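Local coordinates for paternally-expressed gene 3 protein (Homo sapiens, PDB 4BHX) that acts as a mediator between p53 and BAX in a DNA-damage-activated neuronal death pathway, its SCAN domain, present here, enabling homo- or heterodimerization, at residues D5-F8 / F9-F13; K74-N77 / C78-V82. All coordinates share one frame; numbering follows the deposited sequence.

Interaction 1 (D5-F8 / F9-F13); sequences DSEF and FHQRF. With EDO (1,2-ethanediol), chain K; EDO (1,2-ethanediol), chain P; EDO (1,2-ethanediol), chain H.
His10, Gln11 and Arg12 donate their backbone N-H groups to the carbonyls of Ser6, Glu7 and Phe8, the i to i+4 bonds of the first turns of helix 6-15. Asp5 is the N-cap: its OD1 accepts from Phe8 N in a weak capping bond of 3.3 Å, while OD2 takes the hydroxyl O2 of two ethanediol molecules, probably from the crystallisation liquor. Two residues on, the Glu7 carboxylate, in the conformer given here, is shared between two side chains. OE1 accepts from His10 ND1 at 2.7 Å and lies in the imidazole plane, although the carboxylate is turned 81° from it. OE2 offers its anti lone pair to Gln11 NE2, 2.6 Å away; in this conformer the two bonds, one to each oxygen, restrain the group's rotation. One ethanediol on Asp5 also reaches Gln11 OE1 through its O1. The Phe8 side chain, with CG opposite its own N (chi1 168°), sets an edge against the face of Phe9, CD2 over the ring centre and planes 88° apart. Over one Phe8 face lies Arg12 CG, a CH-pi contact 4.0 Å from the ring centroid; O1 of the other ethanediol lies over the opposite face. His10 ties this surface turn inward, stacking on Trp38 and bonding through NE2 to Glu56 of helix 46-61, while Phe9, Arg12 and Phe13 touch helix 24-39.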
ATOM      1  N   ASP A   5       0.505  10.895   6.710  1.00 21.64           N
ATOM      2  CA  ASP A   5       1.412   9.776   6.424  1.00 19.11           C
ATOM      3  C   ASP A   5       0.526   8.533   6.276  1.00 17.50           C
ATOM      4  O   ASP A   5       0.474   7.644   7.193  1.00 17.45           O
ATOM      5  CB  ASP A   5       2.424   9.620   7.531  1.00 19.28           C
ATOM      6  CG  ASP A   5       3.447   8.612   7.222  1.00 20.73           C
ATOM      7  OD1 ASP A   5       3.372   8.001   6.142  1.00 20.55           O
ATOM      8  OD2 ASP A   5       4.292   8.384   8.091  1.00 23.56           O
ATOM      9  N   SER A   6      -0.139   8.468   5.139  1.00 15.44           N
ATOM     10  CA  SER A   6      -1.065   7.355   4.885  1.00 17.82           C
ATOM     11  C   SER A   6      -0.337   6.004   4.802  1.00 18.85           C
ATOM     12  O   SER A   6      -0.918   4.978   5.150  1.00 15.16           O
ATOM     13  CB  SER A   6      -1.922   7.599   3.653  1.00 17.51           C
ATOM     14  OG  SER A   6      -1.122   7.902   2.547  1.00 18.01           O
ATOM     15  N   GLU A   7       0.943   6.014   4.389  1.00 17.87           N
ATOM     16  CA  GLU A   7       1.730   4.789   4.306  0.70 17.99           C
ATOM     17  C   GLU A   7       1.992   4.161   5.697  1.00 16.07           C
ATOM     18  O   GLU A   7       2.085   2.941   5.844  1.00 14.85           O
ATOM     19  CB  GLU A   7       3.049   5.060   3.538  0.70 18.02           C
ATOM     20  CG  GLU A   7       4.015   3.879   3.503  0.70 17.45           C
ATOM     21  CD  GLU A   7       3.404   2.615   2.843  0.70 18.69           C
ATOM     22  OE1 GLU A   7       2.393   2.727   2.111  0.70 17.89           O
ATOM     23  OE2 GLU A   7       3.922   1.540   3.078  0.70 16.85           O
ATOM     24  N   PHE A   8       2.115   4.992   6.741  1.00 15.18           N
ATOM     25  CA  PHE A   8       2.228   4.543   8.134  1.00 14.77           C
ATOM     26  C   PHE A   8       1.012   3.673   8.495  1.00 13.48           C
ATOM     27  O   PHE A   8       1.137   2.552   9.056  1.00 12.06           O
ATOM     28  CB  PHE A   8       2.259   5.737   9.125  1.00 15.57           C
ATOM     29  CG  PHE A   8       2.089   5.338  10.529  1.00 16.61           C
ATOM     30  CD1 PHE A   8       3.191   5.008  11.309  1.00 19.36           C
ATOM     31  CD2 PHE A   8       0.835   5.354  11.120  1.00 16.09           C
ATOM     32  CE1 PHE A   8       3.043   4.621  12.620  1.00 19.46           C
ATOM     33  CE2 PHE A   8       0.693   4.940  12.418  1.00 16.71           C
ATOM     34  CZ  PHE A   8       1.776   4.575  13.170  1.00 19.02           C
ATOM     35  N   PHE A   9      -0.140   4.131   8.079  1.00 12.84           N
ATOM     36  CA  PHE A   9      -1.390   3.348   8.356  1.00 12.68           C
ATOM     37  C   PHE A   9      -1.503   2.080   7.504  1.00 13.44           C
ATOM     38  O   PHE A   9      -1.894   1.049   8.034  1.00 13.16           O
ATOM     39  CB  PHE A   9      -2.634   4.201   8.202  1.00 13.18           C
ATOM     40  CG  PHE A   9      -2.754   5.244   9.286  1.00 13.97           C
ATOM     41  CD1 PHE A   9      -3.190   4.891  10.562  1.00 14.70           C
ATOM     42  CD2 PHE A   9      -2.386   6.542   9.053  1.00 15.46           C
ATOM     43  CE1 PHE A   9      -3.250   5.807  11.570  1.00 15.55           C
ATOM     44  CE2 PHE A   9      -2.457   7.517  10.095  1.00 15.85           C
ATOM     45  CZ  PHE A   9      -2.876   7.130  11.336  1.00 14.51           C
ATOM     46  N   HIS A  10      -1.090   2.167   6.255  1.00 12.86           N
ATOM     47  CA  HIS A  10      -0.988   0.976   5.398  1.00 13.59           C
ATOM     48  C   HIS A  10      -0.164  -0.061   6.022  1.00 12.98           C
ATOM     49  O   HIS A  10      -0.549  -1.206   6.071  1.00 12.88           O
ATOM     50  CB  HIS A  10      -0.359   1.418   4.120  1.00 13.47           C
ATOM     51  CG  HIS A  10      -0.084   0.327   3.173  1.00 16.08           C
ATOM     52  ND1 HIS A  10       0.909   0.420   2.229  1.00 18.19           N
ATOM     53  CD2 HIS A  10      -0.650  -0.896   3.020  1.00 14.69           C
ATOM     54  CE1 HIS A  10       0.915  -0.688   1.504  1.00 20.57           C
ATOM     55  NE2 HIS A  10      -0.004  -1.500   1.974  1.00 16.53           N
ATOM     56  N   GLN A  11       1.023   0.310   6.543  1.00 14.07           N
ATOM     57  CA  GLN A  11       1.896  -0.662   7.200  1.00 14.79           C
ATOM     58  C   GLN A  11       1.264  -1.184   8.488  1.00 14.67           C
ATOM     59  O   GLN A  11       1.306  -2.414   8.754  1.00 13.57           O
ATOM     60  CB  GLN A  11       3.298  -0.060   7.445  1.00 19.87           C
ATOM     61  CG  GLN A  11       4.049   0.131   6.131  1.00 25.24           C
ATOM     62  CD  GLN A  11       5.254   1.079   6.208  1.00 35.16           C
ATOM     63  OE1 GLN A  11       5.858   1.235   7.271  1.00 37.65           O
ATOM     64  NE2 GLN A  11       5.663   1.649   5.044  1.00 39.78           N
ATOM     65  N   ARG A  12       0.656  -0.319   9.309  1.00 11.78           N
ATOM     66  CA  ARG A  12       0.041  -0.836  10.517  1.00 11.88           C
ATOM     67  C   ARG A  12      -1.126  -1.848  10.197  1.00 11.46           C
ATOM     68  O   ARG A  12      -1.303  -2.833  10.921  1.00 10.63           O
ATOM     69  CB  ARG A  12      -0.513   0.255  11.418  1.00 14.38           C
ATOM     70  CG  ARG A  12       0.481   1.305  11.897  1.00 17.31           C
ATOM     71  CD  ARG A  12       1.470   0.747  12.890  1.00 19.94           C
ATOM     72  NE  ARG A  12       2.372  -0.304  12.447  0.50 20.37           N
ATOM     73  CZ  ARG A  12       3.521  -0.144  11.795  0.50 21.78           C
ATOM     74  NH1 ARG A  12       3.954   1.053  11.381  0.50 22.13           N
ATOM     75  NH2 ARG A  12       4.237  -1.238  11.517  0.50 20.39           N
ATOM     76  N   PHE A  13      -1.920  -1.519   9.190  1.00 10.97           N
ATOM     77  CA  PHE A  13      -3.040  -2.363   8.770  1.00 11.35           C
ATOM     78  C   PHE A  13      -2.529  -3.771   8.417  1.00 12.94           C
ATOM     79  O   PHE A  13      -3.085  -4.790   8.856  1.00 13.84           O
ATOM     80  CB  PHE A  13      -3.737  -1.678   7.573  1.00 10.82           C
ATOM     81  CG  PHE A  13      -4.843  -2.523   6.918  1.00 10.31           C
ATOM     82  CD1 PHE A  13      -5.949  -2.966   7.660  1.00 10.53           C
ATOM     83  CD2 PHE A  13      -4.746  -2.909   5.569  1.00 10.03           C
ATOM     84  CE1 PHE A  13      -6.934  -3.764   7.027  1.00  9.91           C
ATOM     85  CE2 PHE A  13      -5.777  -3.679   4.933  1.00  9.96           C
ATOM     86  CZ  PHE A  13      -6.847  -4.113   5.693  1.00  9.21           C
TER
HETATM   87  C1  EDO K1099       6.646   4.879   6.583  1.00 47.98           C
HETATM   88  O1  EDO K1099       6.077   3.853   7.422  1.00 48.47           O
HETATM   89  C2  EDO K1099       5.877   6.149   6.854  1.00 43.70           C
HETATM   90  O2  EDO K1099       6.141   6.536   8.222  1.00 43.73           O
HETATM   91  C1  EDO P1104      -2.338   5.810   0.155  1.00 29.97           C
HETATM   92  O1  EDO P1104      -1.234   5.734   1.071  1.00 28.71           O
HETATM   93  C2  EDO P1104      -2.048   6.833  -0.918  1.00 35.37           C
HETATM   94  O2  EDO P1104      -0.897   6.365  -1.645  1.00 38.85           O
HETATM   95  C1  EDO H1096       5.335   8.722  12.488  1.00 37.52           C
HETATM   96  O1  EDO H1096       4.115   8.146  12.948  1.00 29.40           O
HETATM   97  C2  EDO H1096       5.344   8.707  10.955  1.00 37.70           C
HETATM   98  O2  EDO H1096       4.426   9.657  10.393  1.00 27.56           O

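Interaction 2 (K74-N77 / C78-V82); sequences KPEN and CEKLV
Asn77 caps the start of helix 78-85: its OD1 accepts from Lys80 N at 3.1 Å, an N-cap side-chain bond in which Lys80 N sits almost exactly in line with the amide C=O (C=O...N 179°). The backbone carbonyl of the same residue receives Leu81 N at 3.3 Å, the first i to i+4 bond of the helix. Chi1 of 72° holds the Asn77 amide between its own N and carbonyl carbon, bringing OD1 back over the opening turn. Toward solvent the contact is made by long charged side chains. The exposed Glu76 bends at chi2 and crosses Lys80 at about a right angle, forming a salt bridge whose modelled length is too short to carry weight. Lys74 directs its ammonium elsewhere, to the carbonyl of Arg71. The tight side, by contrast, is apolar. Both Pro75 and Leu81 are buried and also meet Val70 of helix 67-73, while Leu81 and Cys78 reach helix 46-61. Pro75 lays CG against Leu81 CD1, 3.9 Å apart, and its CB against Lys80 CG at 3.7 Å.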
ATOM      1  N   LYS A  74      10.295   5.722  -5.646  1.00 45.21           N
ATOM      2  CA  LYS A  74       8.878   5.892  -5.240  1.00 43.67           C
ATOM      3  C   LYS A  74       7.963   6.279  -6.407  1.00 38.65           C
ATOM      4  O   LYS A  74       7.487   7.410  -6.483  1.00 42.96           O
ATOM      5  CB  LYS A  74       8.729   6.971  -4.160  1.00 46.91           C
ATOM      6  CG  LYS A  74       9.804   7.045  -3.089  1.00 48.38           C
ATOM      7  CD  LYS A  74       9.586   6.086  -1.932  0.50 48.52           C
ATOM      8  CE  LYS A  74      10.463   6.458  -0.745  0.50 47.15           C
ATOM      9  NZ  LYS A  74      11.878   6.698  -1.139  0.50 47.64           N
ATOM     10  N   PRO A  75       7.680   5.355  -7.317  1.00 35.46           N
ATOM     11  CA  PRO A  75       6.658   5.765  -8.236  1.00 36.55           C
ATOM     12  C   PRO A  75       5.361   5.871  -7.426  1.00 42.48           C
ATOM     13  O   PRO A  75       5.111   5.042  -6.527  1.00 44.79           O
ATOM     14  CB  PRO A  75       6.565   4.599  -9.206  1.00 32.62           C
ATOM     15  CG  PRO A  75       6.926   3.417  -8.370  1.00 34.09           C
ATOM     16  CD  PRO A  75       7.932   3.907  -7.360  1.00 32.73           C
ATOM     17  N   GLU A  76       4.551   6.887  -7.677  1.00 41.69           N
ATOM     18  CA  GLU A  76       3.412   7.081  -6.798  1.00 43.43           C
ATOM     19  C   GLU A  76       2.149   6.504  -7.397  1.00 37.56           C
ATOM     20  O   GLU A  76       1.155   6.429  -6.688  1.00 43.09           O
ATOM     21  CB  GLU A  76       3.246   8.539  -6.324  1.00 51.37           C
ATOM     22  CG  GLU A  76       2.455   9.444  -7.239  1.00 54.08           C
ATOM     23  CD  GLU A  76       3.204   9.729  -8.509  1.00 63.60           C
ATOM     24  OE1 GLU A  76       4.294  10.327  -8.387  1.00 70.44           O
ATOM     25  OE2 GLU A  76       2.729   9.343  -9.611  1.00 66.61           O
ATOM     26  N   ASN A  77       2.199   6.078  -8.661  1.00 29.78           N
ATOM     27  CA  ASN A  77       1.161   5.245  -9.264  1.00 31.40           C
ATOM     28  C   ASN A  77       1.633   4.166 -10.279  1.00 27.25           C
ATOM     29  O   ASN A  77       2.802   4.077 -10.599  1.00 30.19           O
ATOM     30  CB  ASN A  77       0.088   6.124  -9.863  1.00 32.13           C
ATOM     31  CG  ASN A  77       0.549   6.830 -11.115  1.00 36.30           C
ATOM     32  OD1 ASN A  77       1.369   6.332 -11.870  1.00 33.90           O
ATOM     33  ND2 ASN A  77       0.010   8.017 -11.337  1.00 41.36           N
ATOM     34  N   CYS A  78       0.731   3.352 -10.786  1.00 25.85           N
ATOM     35  CA  CYS A  78       1.136   2.208 -11.611  1.00 26.80           C
ATOM     36  C   CYS A  78       1.785   2.601 -12.898  1.00 30.04           C
ATOM     37  O   CYS A  78       2.744   1.977 -13.316  1.00 25.06           O
ATOM     38  CB  CYS A  78      -0.019   1.310 -11.986  1.00 26.62           C
ATOM     39  SG  CYS A  78      -0.588   0.410 -10.526  1.00 24.14           S
ATOM     40  N   GLU A  79       1.187   3.574 -13.581  1.00 28.56           N
ATOM     41  CA  GLU A  79       1.648   4.001 -14.875  0.70 32.58           C
ATOM     42  C   GLU A  79       3.103   4.366 -14.856  1.00 28.35           C
ATOM     43  O   GLU A  79       3.868   4.039 -15.747  1.00 36.54           O
ATOM     44  CB  GLU A  79       0.796   5.200 -15.319  0.70 35.94           C
ATOM     45  CG  GLU A  79      -0.182   4.739 -16.351  0.70 38.28           C
ATOM     46  CD  GLU A  79       0.543   4.460 -17.636  0.70 36.81           C
ATOM     47  OE1 GLU A  79       1.520   5.191 -17.892  0.70 38.15           O
ATOM     48  OE2 GLU A  79       0.143   3.527 -18.362  0.70 34.90           O
ATOM     49  N   LYS A  80       3.439   5.068 -13.817  1.00 32.42           N
ATOM     50  CA  LYS A  80       4.756   5.484 -13.585  1.00 32.63           C
ATOM     51  C   LYS A  80       5.612   4.229 -13.565  1.00 38.32           C
ATOM     52  O   LYS A  80       6.494   4.051 -14.422  1.00 35.33           O
ATOM     53  CB  LYS A  80       4.736   6.138 -12.264  1.00 34.65           C
ATOM     54  CG  LYS A  80       5.888   7.023 -11.954  1.00 45.12           C
ATOM     55  CD  LYS A  80       5.328   8.263 -11.253  1.00 53.52           C
ATOM     56  CE  LYS A  80       6.436   9.176 -10.749  1.00 57.67           C
ATOM     57  NZ  LYS A  80       6.322   9.493  -9.295  1.00 57.88           N
ATOM     58  N   LEU A  81       5.275   3.331 -12.625  1.00 34.86           N
ATOM     59  CA  LEU A  81       6.017   2.102 -12.359  1.00 31.90           C
ATOM     60  C   LEU A  81       6.276   1.353 -13.640  1.00 29.44           C
ATOM     61  O   LEU A  81       7.391   0.895 -13.858  1.00 33.50           O
ATOM     62  CB  LEU A  81       5.229   1.213 -11.315  1.00 29.36           C
ATOM     63  CG  LEU A  81       5.793  -0.157 -10.900  1.00 27.03           C
ATOM     64  CD1 LEU A  81       7.165  -0.020 -10.301  1.00 25.08           C
ATOM     65  CD2 LEU A  81       4.871  -0.929  -9.936  1.00 24.01           C
ATOM     66  N   VAL A  82       5.262   1.240 -14.489  1.00 30.14           N
ATOM     67  CA  VAL A  82       5.353   0.543 -15.747  1.00 30.57           C
ATOM     68  C   VAL A  82       6.328   1.201 -16.725  1.00 37.62           C
ATOM     69  O   VAL A  82       7.053   0.506 -17.465  1.00 35.66           O
ATOM     70  CB  VAL A  82       4.001   0.470 -16.461  1.00 32.68           C
ATOM     71  CG1 VAL A  82       4.196   0.204 -17.958  1.00 32.99           C
ATOM     72  CG2 VAL A  82       3.145  -0.623 -15.849  1.00 27.56           C
TER

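Overall arrangement
Both contacts lie in the one all-helical SCAN domain, and each is the N-terminal start of a helix with an acidic or amide residue as N-cap. Interaction 1 opens helix 6-15, the first of five; interaction 2 opens helix 78-85, the last, so they stand near the two ends of the chain. Their centres are 19 Å apart and their nearest atoms about 8 Å, without touching. Helix 46-61 is touched by both: interaction 1 meets it at Glu56, interaction 2 at Val54, Leu55, Tyr58 and Leu59. The first and last helices thus meet a common central helix within the domain that enables dimerization.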